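Thiamine pyrophosphokinase (Candida albicans, PDB 2G9Z) catalyses the transfer of pyrophosphate from ATP to thiamine, yielding the cofactor thiamine pyrophosphate. Local coordinates at residues I290-M300 against N315-E326. Residues are numbered along the deposited sequence; the frame is centred on the assembly and turned at random.
With VNP (3-[(4-amino-2-methylpyrimidin-5-yl)methyl]-5-(2-{[hydroxy(phosphonoamino)phosphoryl]oxy}ethyl)-4-methyl-1,3-thiazol-3-I um), chain N.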
ATOM      1  N   ILE A 290      -7.098 -19.239   6.290  1.00 23.73           N
ATOM      2  CA  ILE A 290      -8.305 -19.866   5.763  1.00 22.81           C
ATOM      3  C   ILE A 290      -9.477 -18.928   5.987  1.00 21.10           C
ATOM      4  O   ILE A 290      -9.700 -18.469   7.104  1.00 20.12           O
ATOM      5  CB  ILE A 290      -8.630 -21.192   6.484  1.00 25.09           C
ATOM      6  CG1 ILE A 290      -7.391 -22.083   6.550  1.00 25.06           C
ATOM      7  CG2 ILE A 290      -9.761 -21.907   5.753  1.00 25.34           C
ATOM      8  CD1 ILE A 290      -6.890 -22.536   5.214  1.00 29.69           C
ATOM      9  N   LEU A 291     -10.235 -18.661   4.929  1.00 20.20           N
ATOM     10  CA  LEU A 291     -11.379 -17.764   5.031  1.00 18.35           C
ATOM     11  C   LEU A 291     -12.730 -18.399   4.705  1.00 18.11           C
ATOM     12  O   LEU A 291     -12.837 -19.300   3.873  1.00 19.23           O
ATOM     13  CB  LEU A 291     -11.180 -16.564   4.102  1.00 16.95           C
ATOM     14  CG  LEU A 291      -9.959 -15.656   4.289  1.00 18.83           C
ATOM     15  CD1 LEU A 291      -9.844 -14.705   3.098  1.00 15.37           C
ATOM     16  CD2 LEU A 291     -10.086 -14.890   5.586  1.00 16.55           C
ATOM     17  N   ASN A 292     -13.759 -17.905   5.382  1.00 18.75           N
ATOM     18  CA  ASN A 292     -15.138 -18.318   5.170  1.00 19.05           C
ATOM     19  C   ASN A 292     -15.927 -17.029   5.276  1.00 18.83           C
ATOM     20  O   ASN A 292     -15.914 -16.384   6.316  1.00 20.25           O
ATOM     21  CB  ASN A 292     -15.614 -19.294   6.248  1.00 18.67           C
ATOM     22  CG  ASN A 292     -15.098 -20.697   6.030  1.00 21.34           C
ATOM     23  OD1 ASN A 292     -15.276 -21.279   4.959  1.00 21.46           O
ATOM     24  ND2 ASN A 292     -14.461 -21.256   7.052  1.00 25.81           N
ATOM     25  N   SER A 293     -16.591 -16.634   4.197  1.00 18.35           N
ATOM     26  CA  SER A 293     -17.366 -15.402   4.236  1.00 17.41           C
ATOM     27  C   SER A 293     -18.827 -15.642   3.904  1.00 17.35           C
ATOM     28  O   SER A 293     -19.167 -16.588   3.197  1.00 19.24           O
ATOM     29  CB  SER A 293     -16.789 -14.365   3.267  1.00 15.45           C
ATOM     30  OG  SER A 293     -16.882 -14.793   1.921  1.00 16.32           O
ATOM     31  N   TYR A 294     -19.685 -14.786   4.446  1.00 15.94           N
ATOM     32  CA  TYR A 294     -21.122 -14.852   4.205  1.00 16.88           C
ATOM     33  C   TYR A 294     -21.565 -13.409   4.001  1.00 15.16           C
ATOM     34  O   TYR A 294     -21.542 -12.614   4.940  1.00 16.09           O
ATOM     35  CB  TYR A 294     -21.834 -15.458   5.418  1.00 18.66           C
ATOM     36  CG  TYR A 294     -21.222 -16.761   5.875  1.00 22.80           C
ATOM     37  CD1 TYR A 294     -21.634 -17.983   5.335  1.00 24.56           C
ATOM     38  CD2 TYR A 294     -20.183 -16.767   6.804  1.00 23.15           C
ATOM     39  CE1 TYR A 294     -21.018 -19.181   5.710  1.00 25.47           C
ATOM     40  CE2 TYR A 294     -19.563 -17.951   7.180  1.00 27.33           C
ATOM     41  CZ  TYR A 294     -19.982 -19.152   6.632  1.00 25.43           C
ATOM     42  OH  TYR A 294     -19.350 -20.315   7.007  1.00 28.57           O
ATOM     43  N   GLY A 295     -21.946 -13.060   2.777  1.00 13.78           N
ATOM     44  CA  GLY A 295     -22.369 -11.696   2.519  1.00 14.57           C
ATOM     45  C   GLY A 295     -21.532 -10.946   1.498  1.00 13.94           C
ATOM     46  O   GLY A 295     -21.864  -9.825   1.129  1.00 16.89           O
ATOM     47  N   LEU A 296     -20.433 -11.538   1.048  1.00 14.94           N
ATOM     48  CA  LEU A 296     -19.612 -10.888   0.033  1.00 15.16           C
ATOM     49  C   LEU A 296     -20.083 -11.388  -1.332  1.00 16.75           C
ATOM     50  O   LEU A 296     -20.634 -12.486  -1.432  1.00 16.88           O
ATOM     51  CB  LEU A 296     -18.132 -11.218   0.239  1.00 13.17           C
ATOM     52  CG  LEU A 296     -17.576 -10.785   1.598  1.00 16.03           C
ATOM     53  CD1 LEU A 296     -16.079 -11.081   1.657  1.00 14.94           C
ATOM     54  CD2 LEU A 296     -17.839  -9.295   1.816  1.00 15.05           C
ATOM     55  N   LYS A 297     -19.879 -10.579  -2.369  1.00 16.27           N
ATOM     56  CA  LYS A 297     -20.281 -10.941  -3.727  1.00 17.49           C
ATOM     57  C   LYS A 297     -19.631 -12.263  -4.125  1.00 18.39           C
ATOM     58  O   LYS A 297     -20.264 -13.120  -4.740  1.00 19.90           O
ATOM     59  CB  LYS A 297     -19.874  -9.834  -4.703  1.00 18.06           C
ATOM     60  CG  LYS A 297     -20.263 -10.080  -6.163  1.00 18.46           C
ATOM     61  CD  LYS A 297     -21.764 -10.048  -6.375  1.00 19.39           C
ATOM     62  CE  LYS A 297     -22.113 -10.299  -7.842  1.00 21.77           C
ATOM     63  NZ  LYS A 297     -23.590 -10.339  -8.051  1.00 22.24           N
ATOM     64  N   TYR A 298     -18.363 -12.421  -3.769  1.00 16.51           N
ATOM     65  CA  TYR A 298     -17.640 -13.651  -4.054  1.00 17.13           C
ATOM     66  C   TYR A 298     -17.296 -14.235  -2.686  1.00 17.50           C
ATOM     67  O   TYR A 298     -16.200 -14.033  -2.160  1.00 14.93           O
ATOM     68  CB  TYR A 298     -16.383 -13.338  -4.869  1.00 15.89           C
ATOM     69  CG  TYR A 298     -16.711 -12.611  -6.151  1.00 17.05           C
ATOM     70  CD1 TYR A 298     -17.046 -13.309  -7.313  1.00 15.11           C
ATOM     71  CD2 TYR A 298     -16.761 -11.220  -6.185  1.00 16.30           C
ATOM     72  CE1 TYR A 298     -17.422 -12.634  -8.473  1.00 17.66           C
ATOM     73  CE2 TYR A 298     -17.140 -10.540  -7.335  1.00 17.60           C
ATOM     74  CZ  TYR A 298     -17.469 -11.247  -8.473  1.00 17.36           C
ATOM     75  OH  TYR A 298     -17.861 -10.559  -9.599  1.00 19.38           O
ATOM     76  N   ASP A 299     -18.271 -14.925  -2.099  1.00 17.71           N
ATOM     77  CA  ASP A 299     -18.096 -15.525  -0.787  1.00 17.47           C
ATOM     78  C   ASP A 299     -17.134 -16.687  -0.853  1.00 17.63           C
ATOM     79  O   ASP A 299     -17.136 -17.466  -1.807  1.00 19.92           O
ATOM     80  CB  ASP A 299     -19.438 -15.996  -0.201  1.00 16.15           C
ATOM     81  CG  ASP A 299     -20.134 -14.911   0.609  1.00 19.65           C
ATOM     82  OD1 ASP A 299     -19.419 -14.076   1.219  1.00 17.83           O
ATOM     83  OD2 ASP A 299     -21.388 -14.900   0.655  1.00 17.65           O
ATOM     84  N   MET A 300     -16.318 -16.805   0.183  1.00 17.94           N
ATOM     85  CA  MET A 300     -15.323 -17.859   0.255  1.00 18.19           C
ATOM     86  C   MET A 300     -15.680 -18.887   1.319  1.00 18.56           C
ATOM     87  O   MET A 300     -16.299 -18.568   2.333  1.00 17.66           O
ATOM     88  CB  MET A 300     -13.953 -17.240   0.568  1.00 18.52           C
ATOM     89  CG  MET A 300     -13.411 -16.327  -0.534  1.00 16.74           C
ATOM     90  SD  MET A 300     -12.314 -14.995   0.074  1.00 17.16           S
ATOM     91  CE  MET A 300     -13.526 -13.834   0.668  1.00 19.99           C
ATOM     92  N   ASN A 315     -13.392  -7.731  -4.444  1.00 14.06           N
ATOM     93  CA  ASN A 315     -14.559  -8.477  -3.980  1.00 13.45           C
ATOM     94  C   ASN A 315     -15.577  -7.360  -3.770  1.00 12.58           C
ATOM     95  O   ASN A 315     -15.213  -6.185  -3.859  1.00 13.24           O
ATOM     96  CB  ASN A 315     -14.285  -9.188  -2.646  1.00 12.72           C
ATOM     97  CG  ASN A 315     -15.153 -10.437  -2.461  1.00 15.85           C
ATOM     98  OD1 ASN A 315     -16.313 -10.462  -2.872  1.00 15.74           O
ATOM     99  ND2 ASN A 315     -14.594 -11.471  -1.831  1.00 13.34           N
ATOM    100  N   ARG A 316     -16.836  -7.702  -3.504  1.00 12.96           N
ATOM    101  CA  ARG A 316     -17.864  -6.686  -3.282  1.00 13.12           C
ATOM    102  C   ARG A 316     -18.721  -7.085  -2.082  1.00 14.97           C
ATOM    103  O   ARG A 316     -18.748  -8.248  -1.681  1.00 14.95           O
ATOM    104  CB  ARG A 316     -18.794  -6.529  -4.495  1.00 14.72           C
ATOM    105  CG  ARG A 316     -18.164  -6.705  -5.861  1.00 18.20           C
ATOM    106  CD  ARG A 316     -17.301  -5.536  -6.306  1.00 16.93           C
ATOM    107  NE  ARG A 316     -16.823  -5.780  -7.668  1.00 20.01           N
ATOM    108  CZ  ARG A 316     -15.741  -5.222  -8.208  1.00 20.49           C
ATOM    109  NH1 ARG A 316     -15.004  -4.375  -7.511  1.00 18.12           N
ATOM    110  NH2 ARG A 316     -15.381  -5.540  -9.447  1.00 19.89           N
ATOM    111  N   ILE A 317     -19.436  -6.115  -1.530  1.00 15.19           N
ATOM    112  CA  ILE A 317     -20.282  -6.366  -0.374  1.00 16.36           C
ATOM    113  C   ILE A 317     -21.748  -6.537  -0.773  1.00 16.36           C
ATOM    114  O   ILE A 317     -22.380  -5.608  -1.270  1.00 16.14           O
ATOM    115  CB  ILE A 317     -20.149  -5.218   0.654  1.00 15.31           C
ATOM    116  CG1 ILE A 317     -18.693  -5.128   1.139  1.00 13.32           C
ATOM    117  CG2 ILE A 317     -21.095  -5.453   1.827  1.00 17.90           C
ATOM    118  CD1 ILE A 317     -18.435  -4.031   2.149  1.00 13.86           C
ATOM    119  N   SER A 318     -22.271  -7.742  -0.567  1.00 15.95           N
ATOM    120  CA  SER A 318     -23.662  -8.044  -0.890  1.00 16.77           C
ATOM    121  C   SER A 318     -24.584  -7.827   0.311  1.00 15.75           C
ATOM    122  O   SER A 318     -25.754  -7.478   0.149  1.00 16.03           O
ATOM    123  CB  SER A 318     -23.792  -9.493  -1.380  1.00 16.43           C
ATOM    124  OG  SER A 318     -23.126  -9.674  -2.618  1.00 17.68           O
ATOM    125  N   GLY A 319     -24.059  -8.043   1.514  1.00 17.15           N
ATOM    126  CA  GLY A 319     -24.866  -7.859   2.713  1.00 16.78           C
ATOM    127  C   GLY A 319     -25.370  -6.434   2.836  1.00 18.78           C
ATOM    128  O   GLY A 319     -24.580  -5.493   2.900  1.00 17.53           O
ATOM    129  N   GLU A 320     -26.687  -6.262   2.882  1.00 20.26           N
ATOM    130  CA  GLU A 320     -27.258  -4.924   2.972  1.00 20.02           C
ATOM    131  C   GLU A 320     -27.043  -4.254   4.320  1.00 19.40           C
ATOM    132  O   GLU A 320     -26.923  -3.033   4.398  1.00 20.47           O
ATOM    133  CB  GLU A 320     -28.761  -4.964   2.682  1.00 21.70           C
ATOM    134  CG  GLU A 320     -29.130  -5.580   1.346  1.00 19.29           C
ATOM    135  CD  GLU A 320     -30.519  -5.174   0.903  1.00 21.03           C
ATOM    136  OE1 GLU A 320     -31.476  -5.378   1.685  1.00 19.24           O
ATOM    137  OE2 GLU A 320     -30.645  -4.650  -0.226  1.00 20.07           O
ATOM    138  N   THR A 321     -26.999  -5.057   5.377  1.00 18.15           N
ATOM    139  CA  THR A 321     -26.833  -4.539   6.728  1.00 20.18           C
ATOM    140  C   THR A 321     -25.586  -5.088   7.411  1.00 20.65           C
ATOM    141  O   THR A 321     -25.272  -4.716   8.542  1.00 21.08           O
ATOM    142  CB  THR A 321     -28.051  -4.899   7.593  1.00 21.44           C
ATOM    143  OG1 THR A 321     -28.119  -6.321   7.748  1.00 21.20           O
ATOM    144  CG2 THR A 321     -29.330  -4.417   6.927  1.00 22.55           C
ATOM    145  N   GLY A 322     -24.886  -5.982   6.726  1.00 19.72           N
ATOM    146  CA  GLY A 322     -23.683  -6.549   7.300  1.00 18.03           C
ATOM    147  C   GLY A 322     -23.285  -7.839   6.625  1.00 17.89           C
ATOM    148  O   GLY A 322     -24.017  -8.362   5.791  1.00 15.94           O
ATOM    149  N   PHE A 323     -22.108  -8.342   6.976  1.00 18.20           N
ATOM    150  CA  PHE A 323     -21.614  -9.590   6.419  1.00 16.91           C
ATOM    151  C   PHE A 323     -20.713 -10.267   7.441  1.00 17.42           C
ATOM    152  O   PHE A 323     -20.309  -9.658   8.435  1.00 18.43           O
ATOM    153  CB  PHE A 323     -20.842  -9.348   5.116  1.00 16.60           C
ATOM    154  CG  PHE A 323     -19.631  -8.459   5.268  1.00 17.95           C
ATOM    155  CD1 PHE A 323     -19.749  -7.071   5.179  1.00 18.06           C
ATOM    156  CD2 PHE A 323     -18.367  -9.015   5.486  1.00 17.37           C
ATOM    157  CE1 PHE A 323     -18.622  -6.240   5.304  1.00 16.05           C
ATOM    158  CE2 PHE A 323     -17.235  -8.202   5.612  1.00 17.84           C
ATOM    159  CZ  PHE A 323     -17.361  -6.809   5.522  1.00 16.87           C
ATOM    160  N   ILE A 324     -20.390 -11.527   7.194  1.00 17.81           N
ATOM    161  CA  ILE A 324     -19.547 -12.265   8.112  1.00 17.23           C
ATOM    162  C   ILE A 324     -18.284 -12.826   7.475  1.00 16.76           C
ATOM    163  O   ILE A 324     -18.313 -13.353   6.365  1.00 16.99           O
ATOM    164  CB  ILE A 324     -20.321 -13.443   8.728  1.00 18.51           C
ATOM    165  CG1 ILE A 324     -21.454 -12.912   9.611  1.00 19.78           C
ATOM    166  CG2 ILE A 324     -19.368 -14.351   9.510  1.00 19.44           C
ATOM    167  CD1 ILE A 324     -22.394 -13.987  10.105  1.00 22.80           C
ATOM    168  N   VAL A 325     -17.167 -12.696   8.180  1.00 16.08           N
ATOM    169  CA  VAL A 325     -15.925 -13.279   7.697  1.00 16.75           C
ATOM    170  C   VAL A 325     -15.276 -14.020   8.847  1.00 18.57           C
ATOM    171  O   VAL A 325     -15.074 -13.462   9.931  1.00 18.82           O
ATOM    172  CB  VAL A 325     -14.914 -12.240   7.172  1.00 16.77           C
ATOM    173  CG1 VAL A 325     -13.619 -12.952   6.755  1.00 15.91           C
ATOM    174  CG2 VAL A 325     -15.503 -11.486   5.990  1.00 16.48           C
ATOM    175  N   GLU A 326     -14.982 -15.292   8.620  1.00 18.47           N
ATOM    176  CA  GLU A 326     -14.304 -16.092   9.624  1.00 20.04           C
ATOM    177  C   GLU A 326     -12.901 -16.280   9.065  1.00 16.98           C
ATOM    178  O   GLU A 326     -12.738 -16.553   7.881  1.00 15.18           O
ATOM    179  CB  GLU A 326     -14.994 -17.441   9.804  1.00 22.48           C
ATOM    180  CG  GLU A 326     -14.275 -18.366  10.769  1.00 29.69           C
ATOM    181  CD  GLU A 326     -15.097 -19.589  11.116  1.00 33.19           C
ATOM    182  OE1 GLU A 326     -15.718 -20.168  10.199  1.00 35.57           O
ATOM    183  OE2 GLU A 326     -15.116 -19.977  12.303  1.00 34.98           O
TER
HETATM  184  O2G VNP N 601     -13.799  -4.058 -10.969  1.00 23.52           O
HETATM  185  PG  VNP N 601     -12.597  -3.196 -10.342  1.00 22.16           P
HETATM  186  O3G VNP N 601     -12.737  -3.090  -8.872  1.00 24.39           O
HETATM  187  O1G VNP N 601     -12.671  -1.755 -11.055  1.00 26.22           O
HETATM  188  N3B VNP N 601     -11.192  -3.892 -10.770  1.00 20.41           N
HETATM  189  PB  VNP N 601     -11.216  -4.598 -12.232  1.00 20.46           P
HETATM  190  O2B VNP N 601      -9.831  -4.973 -12.595  1.00 19.71           O
HETATM  191  O1B VNP N 601     -11.950  -3.707 -13.156  1.00 19.22           O
HETATM  192  O1  VNP N 601     -12.095  -5.930 -12.013  1.00 21.01           O
HETATM  193  C7  VNP N 601     -11.744  -6.985 -11.109  1.00 21.45           C
HETATM  194  C12 VNP N 601     -12.351  -8.264 -11.686  1.00 20.34           C
HETATM  195  C11 VNP N 601     -12.244  -9.533 -10.833  1.00 19.11           C
HETATM  196  C10 VNP N 601     -13.212  -9.641  -9.651  1.00 15.29           C
HETATM  197  CM4 VNP N 601     -14.603  -9.003  -9.659  1.00 13.85           C
HETATM  198  S1  VNP N 601     -10.664  -9.870  -9.990  1.00 19.00           S
HETATM  199  C9  VNP N 601     -11.452 -10.699  -8.666  1.00 17.22           C
HETATM  200  N5  VNP N 601     -12.731 -10.322  -8.606  1.00 16.83           N
HETATM  201  C7A VNP N 601     -13.566 -10.554  -7.416  1.00 14.78           C
HETATM  202  C5A VNP N 601     -13.143 -11.774  -6.593  1.00 14.36           C
HETATM  203  C6A VNP N 601     -12.753 -11.528  -5.283  1.00 14.36           C
HETATM  204  N1A VNP N 601     -12.456 -12.518  -4.462  1.00 15.72           N
HETATM  205  C2A VNP N 601     -12.521 -13.793  -4.870  1.00 13.40           C
HETATM  206  CM2 VNP N 601     -12.206 -14.919  -3.883  1.00 16.52           C
HETATM  207  N3A VNP N 601     -12.883 -14.081  -6.127  1.00 12.71           N
HETATM  208  C4A VNP N 601     -13.194 -13.106  -6.995  1.00 14.92           C
HETATM  209  N4A VNP N 601     -13.553 -13.435  -8.233  1.00 17.29           N
HETATM  210  O   HOH W   1     -11.861 -19.497   8.613  1.00 43.95           O
HETATM  211  O   HOH W   2     -18.026 -19.037   9.880  1.00 51.54           O
HETATM  212  O   HOH W   3     -18.154  -7.605  -9.686  1.00 23.00           O
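Asn-315 grips the backbone of Tyr-298 at both ends of its amide: OD1 accepts from Tyr-298 N and ND2 donates to Tyr-298 O, both at 3.0 Å. With Arg-316 N bonding to the same OD1, this fixes the amide's rotation. OD1 also lies in-plane at the edge of the Tyr-298 ring, one face of which takes C7A, the methylene bridge of the bound thiamine pyrophosphate analogue, 3.5 Å from CD2. Arg-316 bends at chi2 (-74°), sending NH1 to O3G and NH2 to O2G of the terminal phosphate. A water joins Arg-316 NE to Tyr-298 OH, also bonded to Gln-151 of the second subunit.

Behind them, Lys-297 N bonds to Arg-316 O at 2.7 Å, and Gly-295 O receives Ser-318 N and Gly-319 N. Leu-296 CD2 makes a CH-pi contact over one face of the Phe-323 ring. Asp-299 ties the turn together, accepting from Ser-293 OG, Gly-295 N and Leu-296 N.

The example illustrates how one amide can hold a strand backbone through both N-H and C=O, positioning ligand-binding residues. Farther out, antiparallel pairs Tyr-294/Ile-324 and Asn-292/Glu-326 join neighbouring strands of the vitamin B1 binding domain, whose intersubunit ligand pocket takes Tyr-298, Asn-315 and Arg-316.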